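Local coordinates for outer membrane protein Omp121 (Bacteroides thetaiotaomicron, PDB 5FQ8) that probably imports peptides across the outer membrane as a TonB-dependent transporter, at residues I741-G746 with S752-T757. Numbering follows the deposited sequence.
Sequences ITTIYG and SMYAIT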
ATOM      1  N   ILE B 741      32.634 -19.059  -9.918  1.00 28.28           N
ATOM      2  CA  ILE B 741      31.428 -18.906 -10.713  1.00 27.76           C
ATOM      3  C   ILE B 741      30.455 -18.067  -9.910  1.00 27.30           C
ATOM      4  O   ILE B 741      30.494 -18.070  -8.684  1.00 27.39           O
ATOM      5  CB  ILE B 741      30.858 -20.294 -11.077  1.00 27.81           C
ATOM      6  CG1 ILE B 741      29.577 -20.193 -11.879  1.00 27.62           C
ATOM      7  CG2 ILE B 741      30.581 -21.071  -9.841  1.00 27.95           C
ATOM      8  CD1 ILE B 741      29.049 -21.532 -12.297  1.00 29.11           C
ATOM      9  N   THR B 742      29.613 -17.304 -10.603  1.00 26.83           N
ATOM     10  CA  THR B 742      28.627 -16.466  -9.934  1.00 26.41           C
ATOM     11  C   THR B 742      27.563 -16.045 -10.929  1.00 25.96           C
ATOM     12  O   THR B 742      27.873 -15.659 -12.040  1.00 25.95           O
ATOM     13  CB  THR B 742      29.272 -15.242  -9.284  1.00 26.47           C
ATOM     14  OG1 THR B 742      28.293 -14.544  -8.521  1.00 26.12           O
ATOM     15  CG2 THR B 742      29.845 -14.308 -10.301  1.00 26.47           C
ATOM     16  N   THR B 743      26.312 -16.134 -10.526  1.00 25.62           N
ATOM     17  CA  THR B 743      25.208 -15.866 -11.427  1.00 25.23           C
ATOM     18  C   THR B 743      25.061 -14.374 -11.694  1.00 29.83           C
ATOM     19  O   THR B 743      25.162 -13.559 -10.779  1.00 25.13           O
ATOM     20  CB  THR B 743      23.912 -16.393 -10.832  1.00 25.00           C
ATOM     21  OG1 THR B 743      24.086 -17.743 -10.408  1.00 25.28           O
ATOM     22  CG2 THR B 743      22.823 -16.344 -11.845  1.00 24.69           C
ATOM     23  N   ILE B 744      24.821 -14.027 -12.956  1.00 24.83           N
ATOM     24  CA  ILE B 744      24.462 -12.673 -13.347  1.00 24.58           C
ATOM     25  C   ILE B 744      22.965 -12.537 -13.582  1.00 24.20           C
ATOM     26  O   ILE B 744      22.359 -11.540 -13.193  1.00 23.97           O
ATOM     27  CB  ILE B 744      25.262 -12.250 -14.593  1.00 24.73           C
ATOM     28  CG1 ILE B 744      26.719 -12.049 -14.240  1.00 25.12           C
ATOM     29  CG2 ILE B 744      24.730 -10.980 -15.169  1.00 24.48           C
ATOM     30  CD1 ILE B 744      27.563 -11.810 -15.444  1.00 31.55           C
ATOM     31  N   TYR B 745      22.368 -13.533 -14.214  1.00 29.86           N
ATOM     32  CA  TYR B 745      20.928 -13.663 -14.312  1.00 27.56           C
ATOM     33  C   TYR B 745      20.650 -15.063 -14.815  1.00 30.67           C
ATOM     34  O   TYR B 745      21.482 -15.639 -15.511  1.00 39.23           O
ATOM     35  CB  TYR B 745      20.306 -12.611 -15.234  1.00 23.63           C
ATOM     36  CG  TYR B 745      18.830 -12.589 -15.092  1.00 24.14           C
ATOM     37  CD1 TYR B 745      18.230 -11.824 -14.106  1.00 26.42           C
ATOM     38  CD2 TYR B 745      18.030 -13.374 -15.897  1.00 31.16           C
ATOM     39  CE1 TYR B 745      16.887 -11.823 -13.942  1.00 22.98           C
ATOM     40  CE2 TYR B 745      16.677 -13.375 -15.737  1.00 31.55           C
ATOM     41  CZ  TYR B 745      16.118 -12.595 -14.752  1.00 22.95           C
ATOM     42  OH  TYR B 745      14.776 -12.585 -14.577  1.00 25.62           O
ATOM     43  N   GLY B 746      19.498 -15.619 -14.444  1.00 23.84           N
ATOM     44  CA  GLY B 746      19.235 -17.006 -14.796  1.00 24.00           C
ATOM     45  C   GLY B 746      18.002 -17.632 -14.184  1.00 23.89           C
ATOM     46  O   GLY B 746      17.678 -17.359 -13.037  1.00 23.80           O
ATOM     47  N   SER B 752      20.950 -20.240 -17.659  1.00 24.97           N
ATOM     48  CA  SER B 752      21.495 -19.242 -16.751  1.00 24.86           C
ATOM     49  C   SER B 752      22.814 -18.706 -17.270  1.00 25.07           C
ATOM     50  O   SER B 752      23.632 -19.453 -17.804  1.00 25.43           O
ATOM     51  CB  SER B 752      21.705 -19.818 -15.358  1.00 51.13           C
ATOM     52  OG  SER B 752      20.751 -20.814 -15.087  1.00 37.16           O
ATOM     53  N   MET B 753      23.029 -17.417 -17.056  1.00 24.89           N
ATOM     54  CA  MET B 753      24.189 -16.702 -17.564  1.00 28.03           C
ATOM     55  C   MET B 753      25.100 -16.344 -16.400  1.00 25.23           C
ATOM     56  O   MET B 753      24.652 -15.770 -15.407  1.00 25.01           O
ATOM     57  CB  MET B 753      23.744 -15.455 -18.340  1.00 27.79           C
ATOM     58  CG  MET B 753      24.857 -14.561 -18.850  1.00 29.90           C
ATOM     59  SD  MET B 753      24.296 -12.941 -19.354  1.00 24.69           S
ATOM     60  CE  MET B 753      24.126 -13.140 -21.050  1.00 24.79           C
ATOM     61  N   TYR B 754      26.365 -16.676 -16.522  1.00 25.63           N
ATOM     62  CA  TYR B 754      27.275 -16.655 -15.389  1.00 27.45           C
ATOM     63  C   TYR B 754      28.414 -15.688 -15.632  1.00 26.08           C
ATOM     64  O   TYR B 754      28.499 -15.046 -16.668  1.00 26.03           O
ATOM     65  CB  TYR B 754      27.818 -18.061 -15.113  1.00 26.28           C
ATOM     66  CG  TYR B 754      26.762 -18.998 -14.602  1.00 26.13           C
ATOM     67  CD1 TYR B 754      26.399 -18.993 -13.261  1.00 26.04           C
ATOM     68  CD2 TYR B 754      26.096 -19.863 -15.459  1.00 26.11           C
ATOM     69  CE1 TYR B 754      25.421 -19.821 -12.789  1.00 25.93           C
ATOM     70  CE2 TYR B 754      25.119 -20.704 -14.988  1.00 26.01           C
ATOM     71  CZ  TYR B 754      24.785 -20.674 -13.652  1.00 51.45           C
ATOM     72  OH  TYR B 754      23.810 -21.507 -13.161  1.00 39.84           O
ATOM     73  N   ALA B 755      29.280 -15.578 -14.635  1.00 26.34           N
ATOM     74  CA  ALA B 755      30.623 -15.040 -14.785  1.00 26.72           C
ATOM     75  C   ALA B 755      31.562 -16.067 -14.179  1.00 27.20           C
ATOM     76  O   ALA B 755      31.548 -16.277 -12.968  1.00 27.25           O
ATOM     77  CB  ALA B 755      30.772 -13.686 -14.106  1.00 26.59           C
ATOM     78  N   ILE B 756      32.354 -16.716 -15.016  1.00 30.79           N
ATOM     79  CA  ILE B 756      33.201 -17.829 -14.618  1.00 28.11           C
ATOM     80  C   ILE B 756      34.653 -17.434 -14.821  1.00 28.62           C
ATOM     81  O   ILE B 756      34.967 -16.620 -15.688  1.00 46.72           O
ATOM     82  CB  ILE B 756      32.829 -19.074 -15.431  1.00 28.20           C
ATOM     83  CG1 ILE B 756      31.317 -19.216 -15.472  1.00 27.67           C
ATOM     84  CG2 ILE B 756      33.416 -20.293 -14.822  1.00 28.68           C
ATOM     85  CD1 ILE B 756      30.858 -20.452 -16.173  1.00 27.76           C
ATOM     86  N   THR B 757      35.543 -18.030 -14.031  1.00 29.10           N
ATOM     87  CA  THR B 757      36.870 -17.459 -13.824  1.00 29.58           C
ATOM     88  C   THR B 757      37.630 -17.276 -15.130  1.00 41.32           C
ATOM     89  O   THR B 757      37.972 -16.152 -15.498  1.00 39.41           O
ATOM     90  CB  THR B 757      37.678 -18.309 -12.842  1.00 30.12           C
ATOM     91  OG1 THR B 757      37.227 -18.047 -11.515  1.00 29.91           O
ATOM     92  CG2 THR B 757      39.137 -17.951 -12.903  1.00 30.73           C
TER
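Strands 741-746 and 752-756 form an antiparallel beta hairpin, and a classic beta bulge sets I744 and Y745 both opposite M753. I744 N donates to M753 O at 3.0 Å, and Y745 N does so more weakly. M753 N returns a bond to Y745 O at 2.8 Å. Beyond the bulge, A755 N reaches T742 O at 3.0 Å; the return bond from T742 N is weak. I741 and Y754 make the main side-chain contact. I741 CD1 sits over one face of the Y754 ring, 4.1 Å from its centroid, offset toward the rim, in a CH-pi contact. The I741 side chain is extended, with CG1 anti to the backbone N (chi1 179°), which carries CD1 over the ring. I741 CG1 lies 3.7 Å from Y754 CD1. T743 OG1 approaches the ring obliquely, 3.4 Å from Y754 CE1. I744 CD1 packs on the methyl of A755. K765 makes a cation-pi contact with Y754, whose OH hydrogen-bonds to a polar side chain of another protein chain. With an alanine at Y754, I741 CD1 would probably lose its aromatic face, K765 its pi partner and that polar side chain its hydroxyl mate. T743 packs on the backbone of the bound peptide. The Y754 ring is thus fixed by I741, K765 and the other protein, while backbone bonds on both sides of the bulge hold its strand.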